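Local coordinates for protein catalase (Corynebacterium glutamicum, PDB 4B7H) that breaks down hydrogen peroxide to water and oxygen as a haem-containing, NADPH-binding catalase, and is inhibited by nitric oxide, at residues Ser203-Gly208 with Gly235-Thr240; Leu80-Asp85 with Asp93-Gly98. One frame throughout, in Å; residues are numbered along the deposited sequence.

Interaction 1: residues Ser203-Gly208 with Gly235-Thr240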
loop_
_atom_site.group_PDB
_atom_site.type_symbol
_atom_site.label_atom_id
_atom_site.label_comp_id
_atom_site.label_asym_id
_atom_site.label_seq_id
_atom_site.Cartn_x
_atom_site.Cartn_y
_atom_site.Cartn_z
ATOM N N SER A 203 -15.781 -8.275 -29.021
ATOM C CA SER A 203 -16.596 -7.530 -28.073
ATOM C C SER A 203 -17.797 -6.870 -28.729
ATOM O O SER A 203 -18.774 -6.543 -28.048
ATOM C CB SER A 203 -15.764 -6.449 -27.399
ATOM O OG SER A 203 -14.703 -7.015 -26.669
ATOM N N ARG A 204 -17.711 -6.644 -30.042
ATOM C CA ARG A 204 -18.763 -5.956 -30.786
ATOM C C ARG A 204 -19.901 -6.889 -31.181
ATOM O O ARG A 204 -21.023 -6.434 -31.436
ATOM C CB ARG A 204 -18.179 -5.315 -32.048
ATOM C CG ARG A 204 -16.992 -4.389 -31.776
ATOM C CD ARG A 204 -16.427 -3.803 -33.068
ATOM N NE ARG A 204 -15.735 -4.811 -33.865
ATOM C CZ ARG A 204 -16.029 -5.126 -35.121
ATOM N NH1 ARG A 204 -17.014 -4.508 -35.767
ATOM N NH2 ARG A 204 -15.324 -6.067 -35.735
ATOM N N HIS A 205 -19.604 -8.185 -31.234
ATOM C CA HIS A 205 -20.550 -9.188 -31.707
ATOM C C HIS A 205 -21.163 -10.010 -30.575
ATOM O O HIS A 205 -21.216 -11.246 -30.635
ATOM C CB HIS A 205 -19.861 -10.098 -32.725
ATOM C CG HIS A 205 -19.479 -9.394 -33.992
ATOM N ND1 HIS A 205 -18.268 -8.756 -34.160
ATOM C CD2 HIS A 205 -20.165 -9.206 -35.145
ATOM C CE1 HIS A 205 -18.216 -8.222 -35.369
ATOM N NE2 HIS A 205 -19.357 -8.477 -35.985
ATOM N N GLN A 206 -21.620 -9.306 -29.543
ATOM C CA GLN A 206 -22.306 -9.923 -28.413
ATOM C C GLN A 206 -23.274 -8.898 -27.852
ATOM O O GLN A 206 -23.037 -7.687 -27.955
ATOM C CB GLN A 206 -21.304 -10.330 -27.322
ATOM C CG GLN A 206 -20.656 -9.127 -26.646
ATOM C CD GLN A 206 -19.503 -9.479 -25.742
ATOM O OE1 GLN A 206 -19.289 -10.646 -25.386
ATOM N NE2 GLN A 206 -18.736 -8.462 -25.368
ATOM N N ASP A 207 -24.376 -9.375 -27.284
ATOM C CA ASP A 207 -25.255 -8.511 -26.509
ATOM C C ASP A 207 -24.629 -8.217 -25.152
ATOM O O ASP A 207 -23.727 -8.933 -24.696
ATOM C CB ASP A 207 -26.593 -9.192 -26.223
ATOM C CG ASP A 207 -27.498 -9.300 -27.437
ATOM O OD1 ASP A 207 -27.344 -8.519 -28.406
ATOM O OD2 ASP A 207 -28.404 -10.164 -27.381
ATOM N N GLY A 208 -25.157 -7.193 -24.488
ATOM C CA GLY A 208 -24.873 -6.972 -23.083
ATOM C C GLY A 208 -26.173 -6.994 -22.305
ATOM O O GLY A 208 -27.254 -6.803 -22.875
ATOM N N GLY A 235 -24.546 -7.939 -34.395
ATOM C CA GLY A 235 -25.071 -9.294 -34.320
ATOM C C GLY A 235 -24.169 -10.228 -33.533
ATOM O O GLY A 235 -22.947 -10.054 -33.541
ATOM N N TRP A 236 -24.758 -11.217 -32.857
ATOM C CA TRP A 236 -23.978 -12.291 -32.244
ATOM C C TRP A 236 -23.185 -13.004 -33.333
ATOM O O TRP A 236 -23.722 -13.336 -34.394
ATOM C CB TRP A 236 -24.881 -13.306 -31.537
ATOM C CG TRP A 236 -25.282 -12.932 -30.130
ATOM C CD1 TRP A 236 -26.471 -12.395 -29.736
ATOM C CD2 TRP A 236 -24.501 -13.102 -28.930
ATOM N NE1 TRP A 236 -26.473 -12.204 -28.372
ATOM C CE2 TRP A 236 -25.279 -12.632 -27.854
ATOM C CE3 TRP A 236 -23.223 -13.608 -28.668
ATOM C CZ2 TRP A 236 -24.825 -12.654 -26.531
ATOM C CZ3 TRP A 236 -22.772 -13.633 -27.348
ATOM C CH2 TRP A 236 -23.568 -13.147 -26.301
ATOM N N ASP A 237 -21.906 -13.237 -33.071
ATOM C CA ASP A 237 -21.055 -13.988 -33.985
ATOM C C ASP A 237 -20.073 -14.765 -33.117
ATOM O O ASP A 237 -19.344 -14.161 -32.327
ATOM C CB ASP A 237 -20.320 -13.025 -34.922
ATOM C CG ASP A 237 -19.643 -13.727 -36.078
ATOM O OD1 ASP A 237 -19.866 -14.944 -36.259
ATOM O OD2 ASP A 237 -18.890 -13.053 -36.813
ATOM N N CYS A 238 -20.069 -16.093 -33.233
ATOM C CA CYS A 238 -19.323 -16.931 -32.293
ATOM C C CYS A 238 -18.347 -17.873 -32.976
ATOM O O CYS A 238 -18.654 -18.431 -34.035
ATOM C CB CYS A 238 -20.287 -17.762 -31.429
ATOM S SG CYS A 238 -21.514 -16.805 -30.523
ATOM N N PHE A 239 -17.184 -18.059 -32.347
ATOM C CA PHE A 239 -16.248 -19.115 -32.718
ATOM C C PHE A 239 -16.815 -20.444 -32.257
ATOM O O PHE A 239 -17.635 -20.491 -31.340
ATOM C CB PHE A 239 -14.912 -18.925 -31.996
ATOM C CG PHE A 239 -14.089 -17.788 -32.518
ATOM C CD1 PHE A 239 -13.788 -17.682 -33.870
ATOM C CD2 PHE A 239 -13.585 -16.832 -31.641
ATOM C CE1 PHE A 239 -13.020 -16.621 -34.342
ATOM C CE2 PHE A 239 -12.820 -15.773 -32.105
ATOM C CZ PHE A 239 -12.534 -15.670 -33.455
ATOM N N THR A 240 -16.377 -21.530 -32.884
ATOM C CA THR A 240 -16.546 -22.844 -32.279
ATOM C C THR A 240 -15.510 -22.995 -31.167
ATOM O O THR A 240 -14.615 -22.162 -31.029
ATOM C CB THR A 240 -16.308 -23.967 -33.290
ATOM O OG1 THR A 240 -14.959 -23.880 -33.770
ATOM C CG2 THR A 240 -17.281 -23.864 -34.458
#
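This is a loop-to-loop contact in which W236 lies flat against the backbone of Q206 and D207. The loop 203-208 follows helix 187-194 and leads into strand 208-209; the loop 235-240 runs from strand 223-232 to helix 241-250. Q206 CA sits 3.7 Å from the centroid of the six-membered ring of W236, almost on the ring normal, a CH-pi contact. The backbone N of D207 lies over the same ring face, and Q206 CB reaches W236 CZ3 at 3.6 Å. At its nitrogen the indole makes a weak hydrogen bond, W236 NE1 to D207 OD2, of 3.0 Å. The carboxylate plane stands 72° from the indole. D207 OD2 also forms a salt bridge with K231, and D207 OD1 accepts from the backbone N of T232, which probably fixes the carboxylate's rotation. Both loops flank the antiparallel beta-barrel of the catalase fold, in which strands 208-209 and 223-232 pair. One backbone bond joins the loops directly, D237 N to H205 O at 3.2 Å. W236 CA makes a CA-H...O contact with the same carbonyl oxygen. With CG anti to its carbonyl carbon (chi1 -66°), the H205 ring meets G235 O at its edge, 3.3 Å from H205 CD2. D237 CB packs beside H205 CB at 3.7 Å, while H205 ND1 is hydrogen-bonded to T202 OG1.

Interaction 2: residues Leu80-Asp85 with Asp93-Gly98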
loop_
_atom_site.group_PDB
_atom_site.type_symbol
_atom_site.label_atom_id
_atom_site.label_comp_id
_atom_site.label_asym_id
_atom_site.label_seq_id
_atom_site.Cartn_x
_atom_site.Cartn_y
_atom_site.Cartn_z
ATOM N N LEU A 80 -24.331 7.810 -25.367
ATOM C CA LEU A 80 -25.676 7.259 -25.242
ATOM C C LEU A 80 -26.674 8.262 -25.813
ATOM O O LEU A 80 -26.670 9.429 -25.421
ATOM C CB LEU A 80 -26.005 7.006 -23.768
ATOM C CG LEU A 80 -27.454 6.634 -23.429
ATOM C CD1 LEU A 80 -27.794 5.261 -23.990
ATOM C CD2 LEU A 80 -27.680 6.688 -21.924
ATOM N N HIS A 81 -27.528 7.807 -26.729
ATOM C CA HIS A 81 -28.556 8.658 -27.330
ATOM C C HIS A 81 -29.959 8.127 -27.018
ATOM O O HIS A 81 -30.298 7.003 -27.389
ATOM C CB HIS A 81 -28.376 8.714 -28.850
ATOM C CG HIS A 81 -27.126 9.407 -29.288
ATOM N ND1 HIS A 81 -27.135 10.654 -29.874
ATOM C CD2 HIS A 81 -25.827 9.027 -29.230
ATOM C CE1 HIS A 81 -25.894 11.015 -30.155
ATOM N NE2 HIS A 81 -25.082 10.047 -29.769
ATOM N N ILE A 82 -30.784 8.932 -26.355
ATOM C CA ILE A 82 -32.166 8.537 -26.087
ATOM C C ILE A 82 -33.058 8.866 -27.287
ATOM O O ILE A 82 -33.011 9.980 -27.815
ATOM C CB ILE A 82 -32.700 9.224 -24.816
ATOM C CG1 ILE A 82 -31.759 8.958 -23.638
ATOM C CG2 ILE A 82 -34.114 8.769 -24.505
ATOM C CD1 ILE A 82 -31.468 7.476 -23.388
ATOM N N THR A 83 -33.867 7.897 -27.719
ATOM C CA THR A 83 -34.737 8.082 -28.885
ATOM C C THR A 83 -36.220 7.808 -28.594
ATOM O O THR A 83 -37.078 8.006 -29.460
ATOM C CB THR A 83 -34.290 7.212 -30.091
ATOM O OG1 THR A 83 -34.402 5.821 -29.757
ATOM C CG2 THR A 83 -32.851 7.528 -30.499
ATOM N N GLU A 84 -36.512 7.343 -27.383
ATOM C CA GLU A 84 -37.883 7.070 -26.964
ATOM C C GLU A 84 -38.218 7.882 -25.719
ATOM O O GLU A 84 -37.330 8.463 -25.102
ATOM C CB GLU A 84 -38.049 5.581 -26.666
ATOM C CG GLU A 84 -37.845 4.688 -27.868
ATOM C CD GLU A 84 -39.030 4.718 -28.817
ATOM O OE1 GLU A 84 -40.184 4.650 -28.338
ATOM O OE2 GLU A 84 -38.808 4.818 -30.040
ATOM N N ASP A 85 -39.500 7.938 -25.366
ATOM C CA ASP A 85 -39.928 8.589 -24.130
ATOM C C ASP A 85 -40.247 7.542 -23.058
ATOM O O ASP A 85 -41.292 6.890 -23.114
ATOM C CB ASP A 85 -41.144 9.489 -24.396
ATOM C CG ASP A 85 -41.531 10.332 -23.197
ATOM O OD1 ASP A 85 -41.044 10.064 -22.078
ATOM O OD2 ASP A 85 -42.331 11.271 -23.370
ATOM N N ASP A 93 -32.020 11.249 -15.124
ATOM C CA ASP A 93 -31.736 12.315 -16.075
ATOM C C ASP A 93 -31.251 11.810 -17.432
ATOM O O ASP A 93 -31.734 12.264 -18.472
ATOM C CB ASP A 93 -30.752 13.326 -15.491
ATOM C CG ASP A 93 -30.720 14.611 -16.283
ATOM O OD1 ASP A 93 -31.654 15.435 -16.116
ATOM O OD2 ASP A 93 -29.767 14.795 -17.077
ATOM N N LEU A 94 -30.328 10.850 -17.432
ATOM C CA LEU A 94 -29.739 10.381 -18.687
ATOM C C LEU A 94 -30.759 9.699 -19.607
ATOM O O LEU A 94 -30.506 9.553 -20.805
ATOM C CB LEU A 94 -28.564 9.427 -18.439
ATOM C CG LEU A 94 -28.907 7.951 -18.190
ATOM C CD1 LEU A 94 -27.640 7.106 -18.271
ATOM C CD2 LEU A 94 -29.596 7.743 -16.841
ATOM N N PHE A 95 -31.895 9.270 -19.052
ATOM C CA PHE A 95 -32.890 8.521 -19.826
ATOM C C PHE A 95 -34.046 9.388 -20.324
ATOM O O PHE A 95 -34.968 8.879 -20.959
ATOM C CB PHE A 95 -33.446 7.340 -19.012
ATOM C CG PHE A 95 -32.465 6.213 -18.804
ATOM C CD1 PHE A 95 -31.566 5.847 -19.802
ATOM C CD2 PHE A 95 -32.464 5.503 -17.611
ATOM C CE1 PHE A 95 -30.668 4.800 -19.597
ATOM C CE2 PHE A 95 -31.575 4.456 -17.398
ATOM C CZ PHE A 95 -30.679 4.102 -18.392
ATOM N N GLN A 96 -34.003 10.688 -20.037
ATOM C CA GLN A 96 -35.070 11.594 -20.477
ATOM C C GLN A 96 -35.000 11.859 -21.990
ATOM O O GLN A 96 -33.949 11.685 -22.607
ATOM C CB GLN A 96 -35.036 12.897 -19.668
ATOM C CG GLN A 96 -35.168 12.692 -18.160
ATOM C CD GLN A 96 -36.402 11.891 -17.780
ATOM O OE1 GLN A 96 -37.536 12.330 -18.004
ATOM N NE2 GLN A 96 -36.193 10.707 -17.206
ATOM N N PRO A 97 -36.129 12.263 -22.605
ATOM C CA PRO A 97 -36.171 12.388 -24.067
ATOM C C PRO A 97 -35.052 13.249 -24.649
ATOM O O PRO A 97 -34.734 14.317 -24.121
ATOM C CB PRO A 97 -37.528 13.053 -24.319
ATOM C CG PRO A 97 -38.377 12.576 -23.194
ATOM C CD PRO A 97 -37.458 12.494 -22.003
ATOM N N GLY A 98 -34.433 12.754 -25.714
ATOM C CA GLY A 98 -33.422 13.512 -26.426
ATOM C C GLY A 98 -32.042 13.596 -25.796
ATOM O O GLY A 98 -31.129 14.136 -26.420
HETATM O O HOH W 1 -36.188 10.608 -26.913
HETATM O O HOH W 2 -37.167 9.181 -22.432
#
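The F95 ring meets I82 at its edge: I82 CD1 lies near the ring plane, 3.9 Å from F95 CD1. One ring face is taken by the neighbouring leucine, with L94 CD2 3.6 Å above the ring plane and over its centre. L80 CD2 approaches the ring obliquely. The W216 ring also meets F95, with the planes at about 45°. L80 and L94 cross at about a right angle and touch through their methyl groups, L80 CD2 to L94 CD1, at 3.7 Å. Both leucines also pack on F130 of strand 125-132.

I82 fills the bend made by 94-98. Its CG1 branch lies beside its own backbone N (chi1 -54°), and the next torsion turns CD1 to the phenylalanine. I82 CG1 comes within 3.2 Å of L94 O. The other branch, CG2, lies against the carbonyl oxygens of F95 and Q96. On the outer side, D85 OD1 touches the proline ring at P97 CG and is hydrogen-bonded to S87 OG.

No direct hydrogen bond crosses between the segments. Two waters do this work instead. One accepts from G98 N and donates to E84 O at 3.0 Å, with a weak bond to I82 O. The other donates to E84 O and, at 2.7 Å, to F95 O. E84 O is thus gripped by two waters. Within 93-98, Q96 N bonds D93 O and closes the 3-10 turn.

G98 has a positive phi (77°), which favours glycine; past it the chain enters strand 100-108, with I82 and K99 joined by backbone hydrogen bonding. The whole is a long connection between adjacent antiparallel strands, 73-82 and 100-108, folded back over one end of the catalase beta-barrel.

Interaction 1 and interaction 2 lie in series along the chain and do not touch. Their centres are 26 Å apart and their nearest atoms about 12 Å. The shared antiparallel sheet connects them: interaction 2 lies where strand 73-82 turns towards strand 100-108, while interaction 1 lies beside strands 208-209 and 223-232. Strand 73-82 also reaches the 203-208 loop, where H74 NE2 is hydrogen-bonded to S203 OG. Interaction 1 lies close to bound NADPH: the W236 side chain is about 5 Å from it. The Q206 side chain is about 10 Å from a haem. Interaction 2 lies farther out, its centre 23 Å from that of the chain, against 17 Å for interaction 1.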